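Local coordinates for protein acetylornithine aminotransferase (Aquifex aeolicus, PDB 2EH6) that transfers the amino group of N(2)-acetyl-L-ornithine to 2-oxoglutarate with the help of pyridoxal 5'-phosphate, a step of arginine biosynthesis, at residues 91-94 with 95-99; 211-214 with 215-218; 260-264 with 265-269. All coordinates share one frame; numbering follows the deposited sequence.

Interaction 1: 91-94 with 95-99; sequences FANS and GTESV. With PLP (pyridoxal-5'-phosphate), chain C.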
loop_
_atom_site.group_PDB
_atom_site.type_symbol
_atom_site.label_atom_id
_atom_site.label_comp_id
_atom_site.label_asym_id
_atom_site.label_seq_id
_atom_site.Cartn_x
_atom_site.Cartn_y
_atom_site.Cartn_z
ATOM N N PHE A 91 4.654 -8.543 5.924
ATOM C CA PHE A 91 4.966 -7.170 5.512
ATOM C C PHE A 91 4.073 -6.610 4.414
ATOM O O PHE A 91 3.862 -7.248 3.389
ATOM C CB PHE A 91 6.428 -7.081 5.066
ATOM C CG PHE A 91 7.409 -7.167 6.198
ATOM C CD1 PHE A 91 7.563 -6.102 7.081
ATOM C CD2 PHE A 91 8.166 -8.319 6.395
ATOM C CE1 PHE A 91 8.457 -6.179 8.154
ATOM C CE2 PHE A 91 9.068 -8.409 7.464
ATOM C CZ PHE A 91 9.212 -7.333 8.347
ATOM N N ALA A 92 3.556 -5.404 4.642
ATOM C CA ALA A 92 2.698 -4.733 3.672
ATOM C C ALA A 92 3.354 -3.395 3.303
ATOM O O ALA A 92 4.540 -3.189 3.577
ATOM C CB ALA A 92 1.309 -4.507 4.269
ATOM N N ASN A 93 2.596 -2.477 2.711
ATOM C CA ASN A 93 3.186 -1.197 2.304
ATOM C C ASN A 93 2.576 0.012 2.969
ATOM O O ASN A 93 3.056 1.129 2.780
ATOM C CB ASN A 93 3.052 -1.025 0.794
ATOM C CG ASN A 93 3.703 -2.141 0.032
ATOM O OD1 ASN A 93 4.926 -2.178 -0.111
ATOM N ND2 ASN A 93 2.890 -3.080 -0.450
ATOM N N SER A 94 1.525 -0.201 3.747
ATOM C CA SER A 94 0.845 0.909 4.389
ATOM C C SER A 94 0.086 0.441 5.602
ATOM O O SER A 94 -0.047 -0.761 5.841
ATOM C CB SER A 94 -0.154 1.535 3.417
ATOM O OG SER A 94 -1.138 0.572 3.038
ATOM N N GLY A 95 -0.433 1.407 6.344
ATOM C CA GLY A 95 -1.216 1.109 7.516
ATOM C C GLY A 95 -2.527 0.455 7.120
ATOM O O GLY A 95 -2.968 -0.489 7.774
ATOM N N THR A 96 -3.156 0.939 6.050
ATOM C CA THR A 96 -4.428 0.359 5.625
ATOM C C THR A 96 -4.245 -1.075 5.128
ATOM O O THR A 96 -5.073 -1.936 5.423
ATOM C CB THR A 96 -5.133 1.219 4.533
ATOM O OG1 THR A 96 -6.500 0.792 4.399
ATOM C CG2 THR A 96 -4.425 1.085 3.191
ATOM N N GLU A 97 -3.169 -1.349 4.394
ATOM C CA GLU A 97 -2.936 -2.714 3.925
ATOM C C GLU A 97 -2.703 -3.631 5.122
ATOM O O GLU A 97 -3.036 -4.818 5.084
ATOM C CB GLU A 97 -1.713 -2.803 3.009
ATOM C CG GLU A 97 -1.876 -2.150 1.647
ATOM C CD GLU A 97 -0.824 -2.621 0.667
ATOM O OE1 GLU A 97 0.269 -3.037 1.111
ATOM O OE2 GLU A 97 -1.083 -2.575 -0.549
ATOM N N SER A 98 -2.121 -3.076 6.179
ATOM C CA SER A 98 -1.844 -3.846 7.388
ATOM C C SER A 98 -3.132 -4.227 8.110
ATOM O O SER A 98 -3.318 -5.379 8.482
ATOM C CB SER A 98 -0.928 -3.048 8.322
ATOM O OG SER A 98 0.324 -2.826 7.700
ATOM N N VAL A 99 -4.024 -3.263 8.307
ATOM C CA VAL A 99 -5.284 -3.563 8.971
ATOM C C VAL A 99 -6.056 -4.582 8.131
ATOM O O VAL A 99 -6.687 -5.493 8.670
ATOM C CB VAL A 99 -6.115 -2.281 9.180
ATOM C CG1 VAL A 99 -7.548 -2.628 9.567
ATOM C CG2 VAL A 99 -5.471 -1.436 10.279
HETATM N N1 PLP C . -4.787 3.186 11.194
HETATM C C2 PLP C . -4.366 4.137 12.048
HETATM C C2A PLP C . -4.580 3.971 13.531
HETATM C C3 PLP C . -3.720 5.294 11.566
HETATM O O3 PLP C . -3.290 6.261 12.432
HETATM C C4 PLP C . -3.523 5.436 10.153
HETATM C C4A PLP C . -2.832 6.646 9.647
HETATM C C5 PLP C . -4.000 4.383 9.271
HETATM C C6 PLP C . -4.629 3.272 9.851
HETATM C C5A PLP C . -3.828 4.476 7.763
HETATM O O4P PLP C . -2.461 4.230 7.427
HETATM P P PLP C . -2.278 4.343 5.818
HETATM O O1P PLP C . -0.854 4.085 5.505
HETATM O O2P PLP C . -3.184 3.283 5.044
HETATM O O3P PLP C . -2.682 5.827 5.344
#

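Interaction 2: 211-214 with 215-218; sequences IDEV and QTGI. With PLP (pyridoxal-5'-phosphate), chain C.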
loop_
_atom_site.group_PDB
_atom_site.type_symbol
_atom_site.label_atom_id
_atom_site.label_comp_id
_atom_site.label_asym_id
_atom_site.label_seq_id
_atom_site.Cartn_x
_atom_site.Cartn_y
_atom_site.Cartn_z
ATOM N N ILE A 211 -5.064 -4.877 17.869
ATOM C CA ILE A 211 -4.741 -3.496 18.183
ATOM C C ILE A 211 -4.047 -2.845 16.997
ATOM O O ILE A 211 -3.044 -3.346 16.482
ATOM C CB ILE A 211 -3.834 -3.399 19.432
ATOM C CG1 ILE A 211 -4.517 -4.090 20.619
ATOM C CG2 ILE A 211 -3.553 -1.939 19.758
ATOM C CD1 ILE A 211 -3.695 -4.096 21.899
ATOM N N ASP A 212 -4.610 -1.726 16.560
ATOM C CA ASP A 212 -4.063 -0.980 15.441
ATOM C C ASP A 212 -2.988 -0.045 15.992
ATOM O O ASP A 212 -3.312 0.973 16.598
ATOM C CB ASP A 212 -5.174 -0.151 14.783
ATOM C CG ASP A 212 -4.682 0.639 13.581
ATOM O OD1 ASP A 212 -3.468 0.922 13.504
ATOM O OD2 ASP A 212 -5.512 0.994 12.722
ATOM N N GLU A 213 -1.718 -0.390 15.797
ATOM C CA GLU A 213 -0.634 0.465 16.283
ATOM C C GLU A 213 0.067 1.227 15.156
ATOM O O GLU A 213 1.221 1.627 15.287
ATOM C CB GLU A 213 0.381 -0.366 17.075
ATOM C CG GLU A 213 -0.208 -0.898 18.380
ATOM C CD GLU A 213 0.557 -0.443 19.605
ATOM O OE1 GLU A 213 1.175 0.652 19.564
ATOM O OE2 GLU A 213 0.522 -1.175 20.615
ATOM N N VAL A 214 -0.641 1.438 14.056
ATOM C CA VAL A 214 -0.078 2.164 12.917
ATOM C C VAL A 214 0.411 3.537 13.342
ATOM O O VAL A 214 1.479 3.976 12.929
ATOM C CB VAL A 214 -1.126 2.319 11.790
ATOM C CG1 VAL A 214 -0.664 3.359 10.763
ATOM C CG2 VAL A 214 -1.326 0.972 11.102
ATOM N N GLN A 215 -0.377 4.203 14.179
ATOM C CA GLN A 215 -0.039 5.533 14.664
ATOM C C GLN A 215 0.714 5.529 15.995
ATOM O O GLN A 215 1.654 6.298 16.179
ATOM C CB GLN A 215 -1.316 6.366 14.811
ATOM C CG GLN A 215 -1.129 7.658 15.591
ATOM C CD GLN A 215 -1.002 8.885 14.712
ATOM O OE1 GLN A 215 -1.926 9.704 14.632
ATOM N NE2 GLN A 215 0.141 9.022 14.040
ATOM N N THR A 216 0.305 4.663 16.921
ATOM C CA THR A 216 0.942 4.597 18.237
ATOM C C THR A 216 2.217 3.767 18.292
ATOM O O THR A 216 3.007 3.897 19.227
ATOM C CB THR A 216 -0.004 3.988 19.295
ATOM O OG1 THR A 216 -0.319 2.645 18.917
ATOM C CG2 THR A 216 -1.285 4.801 19.420
ATOM N N GLY A 217 2.414 2.910 17.303
ATOM C CA GLY A 217 3.574 2.040 17.310
ATOM C C GLY A 217 4.951 2.622 17.066
ATOM O O GLY A 217 5.116 3.773 16.642
ATOM N N ILE A 218 5.945 1.789 17.350
ATOM C CA ILE A 218 7.351 2.111 17.163
ATOM C C ILE A 218 7.836 3.326 17.959
ATOM O O ILE A 218 8.399 4.270 17.397
ATOM C CB ILE A 218 7.671 2.296 15.657
ATOM C CG1 ILE A 218 6.923 1.241 14.820
ATOM C CG2 ILE A 218 9.167 2.142 15.416
ATOM C CD1 ILE A 218 7.218 -0.222 15.201
HETATM N N1 PLP C . -4.787 3.186 11.194
HETATM C C2 PLP C . -4.366 4.137 12.048
HETATM C C2A PLP C . -4.580 3.971 13.531
HETATM C C3 PLP C . -3.720 5.294 11.566
HETATM O O3 PLP C . -3.290 6.261 12.432
HETATM C C4 PLP C . -3.523 5.436 10.153
HETATM C C4A PLP C . -2.832 6.646 9.647
HETATM C C5 PLP C . -4.000 4.383 9.271
HETATM C C6 PLP C . -4.629 3.272 9.851
HETATM C C5A PLP C . -3.828 4.476 7.763
HETATM O O4P PLP C . -2.461 4.230 7.427
HETATM P P PLP C . -2.278 4.343 5.818
HETATM O O1P PLP C . -0.854 4.085 5.505
HETATM O O2P PLP C . -3.184 3.283 5.044
HETATM O O3P PLP C . -2.682 5.827 5.344
HETATM O O HOH W 1 -2.447 3.621 16.198
HETATM O O HOH W 2 -2.871 1.676 19.363
HETATM O O HOH W 3 4.115 4.623 13.808
#

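Interaction 3: 260-264 with 265-269; sequences QSFTP and GSHGS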
loop_
_atom_site.group_PDB
_atom_site.type_symbol
_atom_site.label_atom_id
_atom_site.label_comp_id
_atom_site.label_asym_id
_atom_site.label_seq_id
_atom_site.Cartn_x
_atom_site.Cartn_y
_atom_site.Cartn_z
ATOM N N GLN A 260 -0.532 -18.967 12.075
ATOM C CA GLN A 260 -0.589 -20.227 11.346
ATOM C C GLN A 260 -1.571 -20.191 10.188
ATOM O O GLN A 260 -1.326 -20.795 9.148
ATOM C CB GLN A 260 -0.976 -21.376 12.291
ATOM C CG GLN A 260 -0.006 -21.624 13.439
ATOM C CD GLN A 260 1.394 -21.965 12.963
ATOM O OE1 GLN A 260 1.596 -22.943 12.240
ATOM N NE2 GLN A 260 2.375 -21.155 13.368
ATOM N N SER A 261 -2.681 -19.483 10.370
ATOM C CA SER A 261 -3.721 -19.397 9.352
ATOM C C SER A 261 -3.329 -18.746 8.033
ATOM O O SER A 261 -4.019 -18.917 7.031
ATOM C CB SER A 261 -4.954 -18.696 9.918
ATOM O OG SER A 261 -5.592 -19.518 10.881
ATOM N N PHE A 262 -2.248 -17.979 8.018
ATOM C CA PHE A 262 -1.825 -17.383 6.761
ATOM C C PHE A 262 -0.978 -18.439 6.070
ATOM O O PHE A 262 0.245 -18.462 6.183
ATOM C CB PHE A 262 -1.034 -16.096 7.002
ATOM C CG PHE A 262 -1.784 -14.840 6.622
ATOM C CD1 PHE A 262 -3.165 -14.861 6.436
ATOM C CD2 PHE A 262 -1.110 -13.628 6.479
ATOM C CE1 PHE A 262 -3.866 -13.697 6.117
ATOM C CE2 PHE A 262 -1.800 -12.457 6.160
ATOM C CZ PHE A 262 -3.179 -12.489 5.979
ATOM N N THR A 263 -1.667 -19.331 5.366
ATOM C CA THR A 263 -1.047 -20.429 4.646
ATOM C C THR A 263 -0.651 -20.004 3.235
ATOM O O THR A 263 -1.080 -18.957 2.750
ATOM C CB THR A 263 -2.013 -21.629 4.570
ATOM O OG1 THR A 263 -3.261 -21.205 4.004
ATOM C CG2 THR A 263 -2.260 -22.199 5.960
ATOM N N PRO A 264 0.175 -20.818 2.558
ATOM C CA PRO A 264 0.630 -20.518 1.198
ATOM C C PRO A 264 -0.476 -20.146 0.218
ATOM O O PRO A 264 -1.421 -20.910 0.008
ATOM C CB PRO A 264 1.363 -21.794 0.798
ATOM C CG PRO A 264 1.974 -22.228 2.095
ATOM C CD PRO A 264 0.822 -22.042 3.067
ATOM N N GLY A 265 -0.350 -18.958 -0.372
ATOM C CA GLY A 265 -1.327 -18.493 -1.339
ATOM C C GLY A 265 -2.527 -17.765 -0.763
ATOM O O GLY A 265 -3.318 -17.185 -1.507
ATOM N N SER A 266 -2.664 -17.781 0.557
ATOM C CA SER A 266 -3.793 -17.130 1.214
ATOM C C SER A 266 -3.726 -15.604 1.200
ATOM O O SER A 266 -4.756 -14.936 1.279
ATOM C CB SER A 266 -3.905 -17.612 2.660
ATOM O OG SER A 266 -2.773 -17.232 3.422
ATOM N N HIS A 267 -2.522 -15.051 1.109
ATOM C CA HIS A 267 -2.366 -13.600 1.095
ATOM C C HIS A 267 -0.987 -13.253 0.552
ATOM O O HIS A 267 -0.123 -14.119 0.434
ATOM C CB HIS A 267 -2.538 -13.045 2.514
ATOM C CG HIS A 267 -2.694 -11.555 2.575
ATOM N ND1 HIS A 267 -3.741 -10.889 1.975
ATOM C CD2 HIS A 267 -1.936 -10.603 3.171
ATOM C CE1 HIS A 267 -3.623 -9.593 2.199
ATOM N NE2 HIS A 267 -2.536 -9.393 2.922
ATOM N N GLY A 268 -0.788 -11.985 0.210
ATOM C CA GLY A 268 0.492 -11.571 -0.327
ATOM C C GLY A 268 0.479 -10.111 -0.732
ATOM O O GLY A 268 -0.565 -9.451 -0.684
ATOM N N SER A 269 1.651 -9.617 -1.119
ATOM C CA SER A 269 1.835 -8.230 -1.542
ATOM C C SER A 269 3.037 -8.194 -2.480
ATOM O O SER A 269 4.075 -8.786 -2.186
ATOM C CB SER A 269 2.108 -7.341 -0.323
ATOM O OG SER A 269 2.389 -6.008 -0.709
#

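Interaction 1: 91-94 with 95-99
Asn-93 and Ser-94 meet Glu-97 and Ser-98 where strand 87-92 turns into helix 95-112; Ser-94 caps the helix, and the backbone N of Gly-95 and Thr-96 in its first turn meets the cofactor phosphate. This placing of a helix start beneath the phosphate belongs to the fold-type I aminotransferases, to which class III is assigned. Ser-94 is the N-cap residue: its OG, at chi1 61° between its own backbone N and carbonyl carbon, accepts from Glu-97 N at 3.1 Å, with 160° at the hydrogen. The side chain of Glu-97 swings back over the strand end on an extended chain, and its carboxylate plane and the amide plane of Asn-93 are 61° apart. Its OE1 takes two donors from the same face of the carboxylate: Asn-93 N at 2.9 Å on the anti side, and Asn-93 ND2 at 3.1 Å on the syn side. Two bonds on one oxygen probably fix the rotation of the carboxylate, while OE2 bonds Ser-94 OG of the second subunit. The reciprocal bond joins Ser-94 OG to Glu-97 OE2 of that subunit, so the cap is part of the dimer interface. CB of Ala-92 packs against CB of Glu-97.

On the cofactor side, Gly-95 N donates to O1P of the phosphate at 2.8 Å, and Thr-96 N points to O2P, whose position is less certain. The phosphate thus sits at the amino end of the helix, where backbone N-H groups of the first turn and the helix dipole probably stabilise its charge. Thr-270 OG1 of the second subunit adds a further hydrogen bond to the cofactor. Ser-98 closes the first turn: its OG at 2.8 Å and its N at 3.1 Å approach Ser-94 O from opposite faces of the carbonyl plane.

Interaction 2: 211-214 with 215-218
Glu-213 and Gly-217 come together where the chain leaves strand 208-212 and bends into an alpha turn: their CA atoms are 4.6 Å apart, and Gly-217 N donates to Glu-213 O at 2.7 Å. Across this turn the side chains of Glu-213 and Thr-216 cross at about a right angle. Thr-216 OG1 donates to Glu-213 OE1 at 2.6 Å from well above the carboxylate plane, 50° out of it. The glutamate chain is bent at chi2 (-121°), which brings its carboxylate back over the turn, and Ala-226 N and Tyr-227 N also donate to it. Two waters bridge the start and end of the bend, each donating to Asp-212 O, one accepting from Thr-216 N and the other donating to Thr-216 OG1.

Asp-212 is the strand-end aspartate characteristic of fold-type I enzymes. Its OD1 accepts from Val-214 N at 2.9 Å, nearly on the C-O axis, which makes an Asx turn and fixes the carboxylate. OD2 is then 2.8 Å from N1 of the cofactor, and His-128 ND1 is bonded to the same oxygen. CG1 of Val-214 lies against the pyridine ring, 3.6 Å from its C4, and CB of Gln-215 sits beside O3. A carboxylate held this close to the pyridine nitrogen is consistent with a protonated N1, the form that makes the ring an electron sink in transamination.

Interaction 3: 260-264 with 265-269
Serine and histidine torsions bring the key groups of this loop together: at chi1 64° Ser-266 OG lies between its own N and carbonyl carbon and points back to Thr-263, while at chi1 -167° His-267 CG extends away from its N and lays the imidazole beside Phe-262. The backbone makes a type II beta turn from Thr-263 to Ser-266, with Pro-264 and Gly-265 at its corners. Gly-265 has positive phi, as a type II turn has at its third position. Thr-263 O is the shared acceptor. Ser-266 N donates to it at 2.9 Å from outside the carbonyl plane, and Ser-266 OG donates at 2.5 Å within that plane, on a lone pair. Just before the turn, Phe-262 is the centre of an inverse gamma turn, closed by a weak bond from Thr-263 N to Ser-261 O.

The aromatic pair flanks the turn. The rings of Phe-262 and His-267 are inclined by 30° and slid apart, their centroids separated by 5.0 Å, so overlap is slight. A CH-pi contact joins them as well: CB of His-267 sits over one face of the Phe-262 ring, 3.8 Å from its centroid, and CD2 of His-267 comes to 3.5 Å from CE2 of Phe-262. Leu-105 of helix 95-112 also packs on Phe-262, and Lys-104 of that helix is bonded to His-267 ND1. Arg-130 of the second subunit, itself predicted to bind acetylornithine, bonds Gly-265 O and packs on His-267. At the loop's end Ser-269, predicted to bind N(2)-acetyl-L-ornithine, touches a bound cofactor, and its N bonds Tyr-7 OH of the second subunit. With Lys-104 on ND1, that nitrogen probably acts as the acceptor, which would leave any ring proton on NE2 and probably polarise the imidazole.

How the interactions relate
In chain order the contacts are in series and none nests within or crosses another. Each closes a short local turn: interaction 1 where strand 87-92 passes into helix 95-112, interaction 2 where strand 208-212 ends, and interaction 3 in the loop between helices 256-259 and 275-308. Interactions 1 and 2 lie at the ends of two strands of the same seven-stranded sheet and approach one cofactor from its phosphate and its ring; Gly-95 CA packs on Val-214 CG2 at 3.6 Å. Interaction 3 lies apart from interaction 2, with nearest atoms about 13 Å away, but reaches interaction 1 through Ser-269 beside Asn-93. Interactions 1 and 3 both touch the second subunit, tying the cofactor site to the dimer interface.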